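PDB 1ZB7: neurotoxin from Clostridium botulinum, which acts as a zinc endopeptidase in the host cytosol, cleaving synaptobrevins-1, -2 and -3, synaptobrevin-2 at an Ala-Ala bond. Local coordinates for residues 3-11 with 82-93. Sequence-based numbering, arbitrary orientation.
Sequences VNIKNFNYN and DAEKDKFLKTMI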
ATOM      1  N   VAL A   3     -14.158 -17.636 -29.099  1.00 51.41           N
ATOM      2  CA  VAL A   3     -13.221 -18.764 -29.149  1.00 49.12           C
ATOM      3  C   VAL A   3     -13.957 -20.086 -28.793  1.00 48.32           C
ATOM      4  O   VAL A   3     -14.860 -20.106 -27.959  1.00 46.18           O
ATOM      5  CB  VAL A   3     -12.080 -18.382 -28.211  1.00 49.60           C
ATOM      6  CG1 VAL A   3     -11.903 -19.278 -26.964  1.00 46.56           C
ATOM      7  CG2 VAL A   3     -10.824 -17.972 -28.994  1.00 49.55           C
ATOM      8  N   ASN A   4     -13.595 -21.146 -29.492  1.00 46.65           N
ATOM      9  CA  ASN A   4     -14.064 -22.446 -29.130  1.00 47.06           C
ATOM     10  C   ASN A   4     -13.251 -23.069 -27.979  1.00 45.45           C
ATOM     11  O   ASN A   4     -12.061 -23.105 -28.025  1.00 45.55           O
ATOM     12  CB  ASN A   4     -14.058 -23.390 -30.341  1.00 45.92           C
ATOM     13  CG  ASN A   4     -14.555 -24.804 -29.980  1.00 49.62           C
ATOM     14  OD1 ASN A   4     -13.727 -25.742 -29.727  1.00 50.95           O
ATOM     15  ND2 ASN A   4     -15.888 -24.960 -29.892  1.00 47.60           N
ATOM     16  N   ILE A   5     -13.939 -23.666 -27.037  1.00 45.12           N
ATOM     17  CA  ILE A   5     -13.292 -24.313 -25.889  1.00 44.94           C
ATOM     18  C   ILE A   5     -13.647 -25.810 -25.921  1.00 44.62           C
ATOM     19  O   ILE A   5     -14.819 -26.165 -25.808  1.00 41.79           O
ATOM     20  CB  ILE A   5     -13.692 -23.646 -24.540  1.00 43.94           C
ATOM     21  CG1 ILE A   5     -13.431 -22.135 -24.644  1.00 45.00           C
ATOM     22  CG2 ILE A   5     -12.933 -24.276 -23.408  1.00 43.35           C
ATOM     23  CD1 ILE A   5     -13.776 -21.353 -23.443  1.00 45.90           C
ATOM     24  N   LYS A   6     -12.612 -26.640 -26.093  1.00 43.39           N
ATOM     25  CA  LYS A   6     -12.774 -28.061 -26.230  1.00 44.35           C
ATOM     26  C   LYS A   6     -12.809 -28.802 -24.882  1.00 43.97           C
ATOM     27  O   LYS A   6     -12.053 -28.485 -23.998  1.00 46.18           O
ATOM     28  CB  LYS A   6     -11.669 -28.633 -27.131  1.00 45.10           C
ATOM     29  CG  LYS A   6     -11.984 -30.033 -27.577  1.00 47.64           C
ATOM     30  CD  LYS A   6     -11.142 -30.469 -28.695  1.00 49.44           C
ATOM     31  CE  LYS A   6     -11.293 -32.020 -28.768  1.00 50.29           C
ATOM     32  NZ  LYS A   6     -10.626 -32.481 -30.024  1.00 44.40           N
ATOM     33  N   ASN A   7     -13.728 -29.761 -24.757  1.00 42.82           N
ATOM     34  CA  ASN A   7     -13.842 -30.699 -23.662  1.00 42.61           C
ATOM     35  C   ASN A   7     -12.919 -31.881 -23.817  1.00 40.35           C
ATOM     36  O   ASN A   7     -12.794 -32.373 -24.840  1.00 40.76           O
ATOM     37  CB  ASN A   7     -15.289 -31.274 -23.581  1.00 42.99           C
ATOM     38  CG  ASN A   7     -16.391 -30.199 -23.293  1.00 47.08           C
ATOM     39  OD1 ASN A   7     -16.283 -29.303 -22.401  1.00 44.89           O
ATOM     40  ND2 ASN A   7     -17.499 -30.344 -24.026  1.00 47.87           N
ATOM     41  N   PHE A   8     -12.369 -32.386 -22.742  1.00 41.16           N
ATOM     42  CA  PHE A   8     -11.421 -33.497 -22.714  1.00 40.69           C
ATOM     43  C   PHE A   8     -11.624 -34.258 -21.442  1.00 40.57           C
ATOM     44  O   PHE A   8     -12.092 -33.686 -20.431  1.00 40.49           O
ATOM     45  CB  PHE A   8      -9.983 -33.003 -22.622  1.00 41.37           C
ATOM     46  CG  PHE A   8      -9.472 -32.328 -23.900  1.00 41.95           C
ATOM     47  CD1 PHE A   8      -9.145 -33.077 -25.019  1.00 46.23           C
ATOM     48  CD2 PHE A   8      -9.265 -30.983 -23.935  1.00 41.05           C
ATOM     49  CE1 PHE A   8      -8.648 -32.465 -26.164  1.00 41.56           C
ATOM     50  CE2 PHE A   8      -8.778 -30.394 -25.091  1.00 42.16           C
ATOM     51  CZ  PHE A   8      -8.447 -31.110 -26.142  1.00 39.95           C
ATOM     52  N   ASN A   9     -11.260 -35.539 -21.491  1.00 40.15           N
ATOM     53  CA  ASN A   9     -11.052 -36.365 -20.303  1.00 40.82           C
ATOM     54  C   ASN A   9      -9.582 -36.568 -20.192  1.00 39.76           C
ATOM     55  O   ASN A   9      -8.972 -36.683 -21.195  1.00 41.31           O
ATOM     56  CB  ASN A   9     -11.766 -37.730 -20.448  1.00 41.13           C
ATOM     57  CG  ASN A   9     -13.257 -37.576 -20.790  1.00 40.43           C
ATOM     58  OD1 ASN A   9     -14.043 -37.199 -19.886  1.00 39.58           O
ATOM     59  ND2 ASN A   9     -13.658 -37.823 -22.100  1.00 33.09           N
ATOM     60  N   TYR A  10      -9.022 -36.601 -18.984  1.00 39.77           N
ATOM     61  CA  TYR A  10      -7.638 -36.902 -18.779  1.00 39.90           C
ATOM     62  C   TYR A  10      -7.138 -38.131 -19.493  1.00 40.93           C
ATOM     63  O   TYR A  10      -6.036 -38.127 -20.014  1.00 40.09           O
ATOM     64  CB  TYR A  10      -7.246 -37.016 -17.321  1.00 39.93           C
ATOM     65  CG  TYR A  10      -5.729 -37.055 -17.199  1.00 41.34           C
ATOM     66  CD1 TYR A  10      -4.984 -35.896 -17.368  1.00 41.22           C
ATOM     67  CD2 TYR A  10      -5.039 -38.230 -16.988  1.00 42.51           C
ATOM     68  CE1 TYR A  10      -3.640 -35.910 -17.285  1.00 42.15           C
ATOM     69  CE2 TYR A  10      -3.650 -38.230 -16.892  1.00 40.81           C
ATOM     70  CZ  TYR A  10      -2.969 -37.061 -17.036  1.00 40.66           C
ATOM     71  OH  TYR A  10      -1.596 -36.985 -16.928  1.00 41.73           O
ATOM     72  N   ASN A  11      -7.966 -39.158 -19.556  1.00 42.97           N
ATOM     73  CA  ASN A  11      -7.577 -40.437 -20.169  1.00 45.03           C
ATOM     74  C   ASN A  11      -7.797 -40.579 -21.644  1.00 43.45           C
ATOM     75  O   ASN A  11      -7.429 -41.593 -22.225  1.00 44.21           O
ATOM     76  CB  ASN A  11      -8.211 -41.612 -19.390  1.00 46.47           C
ATOM     77  CG  ASN A  11      -9.755 -41.741 -19.606  1.00 52.14           C
ATOM     78  OD1 ASN A  11     -10.421 -40.950 -20.327  1.00 54.38           O
ATOM     79  ND2 ASN A  11     -10.318 -42.732 -18.940  1.00 57.31           N
ATOM     80  N   ASP A  82      -4.631 -39.799 -11.487  1.00 45.24           N
ATOM     81  CA  ASP A  82      -5.376 -39.550 -12.696  1.00 45.04           C
ATOM     82  C   ASP A  82      -6.797 -39.008 -12.533  1.00 44.60           C
ATOM     83  O   ASP A  82      -7.213 -38.133 -13.335  1.00 45.18           O
ATOM     84  CB  ASP A  82      -5.428 -40.844 -13.481  1.00 45.38           C
ATOM     85  CG  ASP A  82      -4.102 -41.143 -14.187  1.00 50.63           C
ATOM     86  OD1 ASP A  82      -3.083 -40.440 -13.956  1.00 54.93           O
ATOM     87  OD2 ASP A  82      -4.088 -42.053 -15.039  1.00 58.65           O
ATOM     88  N   ALA A  83      -7.538 -39.504 -11.516  1.00 43.41           N
ATOM     89  CA  ALA A  83      -8.885 -38.973 -11.213  1.00 43.40           C
ATOM     90  C   ALA A  83      -8.831 -37.458 -10.865  1.00 42.64           C
ATOM     91  O   ALA A  83      -9.665 -36.658 -11.301  1.00 43.37           O
ATOM     92  CB  ALA A  83      -9.582 -39.760 -10.086  1.00 41.50           C
ATOM     93  N   GLU A  84      -7.827 -37.069 -10.116  1.00 42.07           N
ATOM     94  CA  GLU A  84      -7.702 -35.677  -9.716  1.00 43.04           C
ATOM     95  C   GLU A  84      -7.179 -34.770 -10.882  1.00 42.79           C
ATOM     96  O   GLU A  84      -7.521 -33.618 -10.947  1.00 42.76           O
ATOM     97  CB  GLU A  84      -6.702 -35.595  -8.602  1.00 42.93           C
ATOM     98  CG  GLU A  84      -6.960 -36.315  -7.254  1.00 46.36           C
ATOM     99  CD  GLU A  84      -5.757 -35.878  -6.357  1.00 57.04           C
ATOM    100  OE1 GLU A  84      -4.897 -36.751  -6.152  1.00 57.58           O
ATOM    101  OE2 GLU A  84      -5.601 -34.581  -6.066  1.00 59.94           O
ATOM    102  N   LYS A  85      -6.295 -35.297 -11.722  1.00 41.65           N
ATOM    103  CA  LYS A  85      -5.900 -34.655 -12.957  1.00 42.21           C
ATOM    104  C   LYS A  85      -7.061 -34.313 -13.854  1.00 40.95           C
ATOM    105  O   LYS A  85      -7.105 -33.186 -14.409  1.00 40.98           O
ATOM    106  CB  LYS A  85      -4.864 -35.495 -13.724  1.00 42.29           C
ATOM    107  CG  LYS A  85      -3.502 -35.507 -12.938  1.00 44.16           C
ATOM    108  CD  LYS A  85      -2.446 -36.355 -13.580  1.00 43.33           C
ATOM    109  CE  LYS A  85      -1.291 -36.497 -12.623  1.00 47.08           C
ATOM    110  NZ  LYS A  85      -0.042 -36.884 -13.289  1.00 50.90           N
ATOM    111  N   ASP A  86      -7.947 -35.291 -14.000  1.00 39.17           N
ATOM    112  CA  ASP A  86      -9.172 -35.157 -14.726  1.00 40.04           C
ATOM    113  C   ASP A  86     -10.083 -34.088 -14.153  1.00 39.09           C
ATOM    114  O   ASP A  86     -10.621 -33.274 -14.882  1.00 39.42           O
ATOM    115  CB  ASP A  86      -9.902 -36.548 -14.819  1.00 42.08           C
ATOM    116  CG  ASP A  86     -11.129 -36.521 -15.734  1.00 42.47           C
ATOM    117  OD1 ASP A  86     -11.025 -36.202 -16.936  1.00 46.38           O
ATOM    118  OD2 ASP A  86     -12.204 -36.777 -15.248  1.00 47.40           O
ATOM    119  N   LYS A  87     -10.195 -34.055 -12.848  1.00 40.77           N
ATOM    120  CA  LYS A  87     -10.960 -32.993 -12.154  1.00 41.29           C
ATOM    121  C   LYS A  87     -10.391 -31.569 -12.328  1.00 41.98           C
ATOM    122  O   LYS A  87     -11.178 -30.565 -12.553  1.00 40.87           O
ATOM    123  CB  LYS A  87     -11.124 -33.333 -10.664  1.00 40.77           C
ATOM    124  CG  LYS A  87     -12.028 -32.351  -9.925  1.00 43.47           C
ATOM    125  CD  LYS A  87     -12.444 -32.760  -8.484  1.00 44.51           C
ATOM    126  CE  LYS A  87     -13.340 -31.620  -7.884  1.00 45.91           C
ATOM    127  NZ  LYS A  87     -14.142 -31.938  -6.722  1.00 48.65           N
ATOM    128  N   PHE A  88      -9.053 -31.468 -12.204  1.00 40.12           N
ATOM    129  CA  PHE A  88      -8.330 -30.213 -12.509  1.00 39.42           C
ATOM    130  C   PHE A  88      -8.580 -29.698 -13.963  1.00 39.32           C
ATOM    131  O   PHE A  88      -8.936 -28.547 -14.164  1.00 37.78           O
ATOM    132  CB  PHE A  88      -6.856 -30.434 -12.309  1.00 39.68           C
ATOM    133  CG  PHE A  88      -5.999 -29.217 -12.580  1.00 41.05           C
ATOM    134  CD1 PHE A  88      -5.630 -28.343 -11.540  1.00 40.66           C
ATOM    135  CD2 PHE A  88      -5.479 -28.990 -13.817  1.00 39.51           C
ATOM    136  CE1 PHE A  88      -4.744 -27.311 -11.824  1.00 37.23           C
ATOM    137  CE2 PHE A  88      -4.645 -27.930 -14.073  1.00 40.08           C
ATOM    138  CZ  PHE A  88      -4.332 -27.068 -13.067  1.00 39.67           C
ATOM    139  N   LEU A  89      -8.399 -30.589 -14.942  1.00 38.98           N
ATOM    140  CA  LEU A  89      -8.678 -30.350 -16.341  1.00 38.76           C
ATOM    141  C   LEU A  89     -10.122 -29.851 -16.668  1.00 40.28           C
ATOM    142  O   LEU A  89     -10.304 -28.812 -17.353  1.00 40.94           O
ATOM    143  CB  LEU A  89      -8.379 -31.601 -17.088  1.00 38.57           C
ATOM    144  CG  LEU A  89      -8.518 -31.714 -18.621  1.00 38.33           C
ATOM    145  CD1 LEU A  89      -7.761 -30.585 -19.333  1.00 40.78           C
ATOM    146  CD2 LEU A  89      -7.973 -33.090 -19.016  1.00 36.22           C
ATOM    147  N   LYS A  90     -11.098 -30.567 -16.146  1.00 38.74           N
ATOM    148  CA  LYS A  90     -12.486 -30.220 -16.238  1.00 39.70           C
ATOM    149  C   LYS A  90     -12.820 -28.909 -15.554  1.00 39.05           C
ATOM    150  O   LYS A  90     -13.608 -28.098 -16.077  1.00 38.44           O
ATOM    151  CB  LYS A  90     -13.371 -31.423 -15.781  1.00 40.58           C
ATOM    152  CG  LYS A  90     -13.505 -32.464 -16.943  1.00 42.75           C
ATOM    153  CD  LYS A  90     -13.801 -33.819 -16.492  1.00 51.64           C
ATOM    154  CE  LYS A  90     -13.951 -34.814 -17.707  1.00 56.16           C
ATOM    155  NZ  LYS A  90     -14.002 -36.261 -17.201  1.00 57.64           N
ATOM    156  N   THR A  91     -12.218 -28.683 -14.401  1.00 38.21           N
ATOM    157  CA  THR A  91     -12.423 -27.417 -13.691  1.00 38.26           C
ATOM    158  C   THR A  91     -11.814 -26.248 -14.512  1.00 37.74           C
ATOM    159  O   THR A  91     -12.426 -25.230 -14.649  1.00 37.82           O
ATOM    160  CB  THR A  91     -11.785 -27.437 -12.274  1.00 38.50           C
ATOM    161  OG1 THR A  91     -12.330 -28.514 -11.514  1.00 37.84           O
ATOM    162  CG2 THR A  91     -11.999 -26.159 -11.556  1.00 37.42           C
ATOM    163  N   MET A  92     -10.616 -26.411 -15.038  1.00 37.80           N
ATOM    164  CA  MET A  92      -9.988 -25.378 -15.884  1.00 38.71           C
ATOM    165  C   MET A  92     -10.874 -25.037 -17.095  1.00 38.35           C
ATOM    166  O   MET A  92     -11.047 -23.864 -17.450  1.00 38.00           O
ATOM    167  CB  MET A  92      -8.574 -25.773 -16.349  1.00 38.61           C
ATOM    168  CG  MET A  92      -7.473 -25.791 -15.308  1.00 40.06           C
ATOM    169  SD  MET A  92      -7.524 -24.383 -14.110  1.00 42.26           S
ATOM    170  CE  MET A  92      -7.260 -23.025 -15.263  1.00 39.41           C
ATOM    171  N   ILE A  93     -11.436 -26.072 -17.731  1.00 38.49           N
ATOM    172  CA  ILE A  93     -12.294 -25.864 -18.871  1.00 37.72           C
ATOM    173  C   ILE A  93     -13.552 -25.125 -18.474  1.00 38.59           C
ATOM    174  O   ILE A  93     -14.048 -24.261 -19.233  1.00 38.24           O
ATOM    175  CB  ILE A  93     -12.650 -27.196 -19.497  1.00 39.21           C
ATOM    176  CG1 ILE A  93     -11.410 -27.773 -20.170  1.00 36.76           C
ATOM    177  CG2 ILE A  93     -13.856 -27.061 -20.489  1.00 37.21           C
ATOM    178  CD1 ILE A  93     -11.532 -29.290 -20.392  1.00 39.25           C
TER
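Tyr10 lies against Lys85 and Asp86 where the extended N-terminal segment of the light chain, ahead of strand 19-23, runs along one side of helix 82-99 in a contact part apolar, part hydrogen-bonded. Lys85 suits its place twice over: its CB sits above one face of the Tyr10 ring, 3.8 Å from the centroid in a CH-pi contact, and the extended chain carries CD past OH, while its ammonium goes on to Glu48. Tyr10 reaches this methylene stem because CG is anti to its backbone N (chi1 -169°). The same backbone N donates to Asp86 OD1 at 2.9 Å, nearly straight at 166°, on the anti side, somewhat out of the carboxylate plane. Asp86 OD2 keeps its syn lone pair for Lys90 NZ, 2.7 Å away, in a salt bridge between residues one helical turn apart. Lys90 NZ also donates to Asn9 OD1 at 2.8 Å, on a lone pair in the amide plane. Apolar side chains fill in beside these bonds: Leu89 CD2 lies 4.1 Å from Phe8 CB and near the edge of the Tyr10 ring; toward the start of the segment, Ile93 CG2 approaches Ile5 CG2. The Asp86-Lys90 pair thus offers the loop an acceptor and a donor together, and its internal charge balance probably lowers the cost of partly burying both groups.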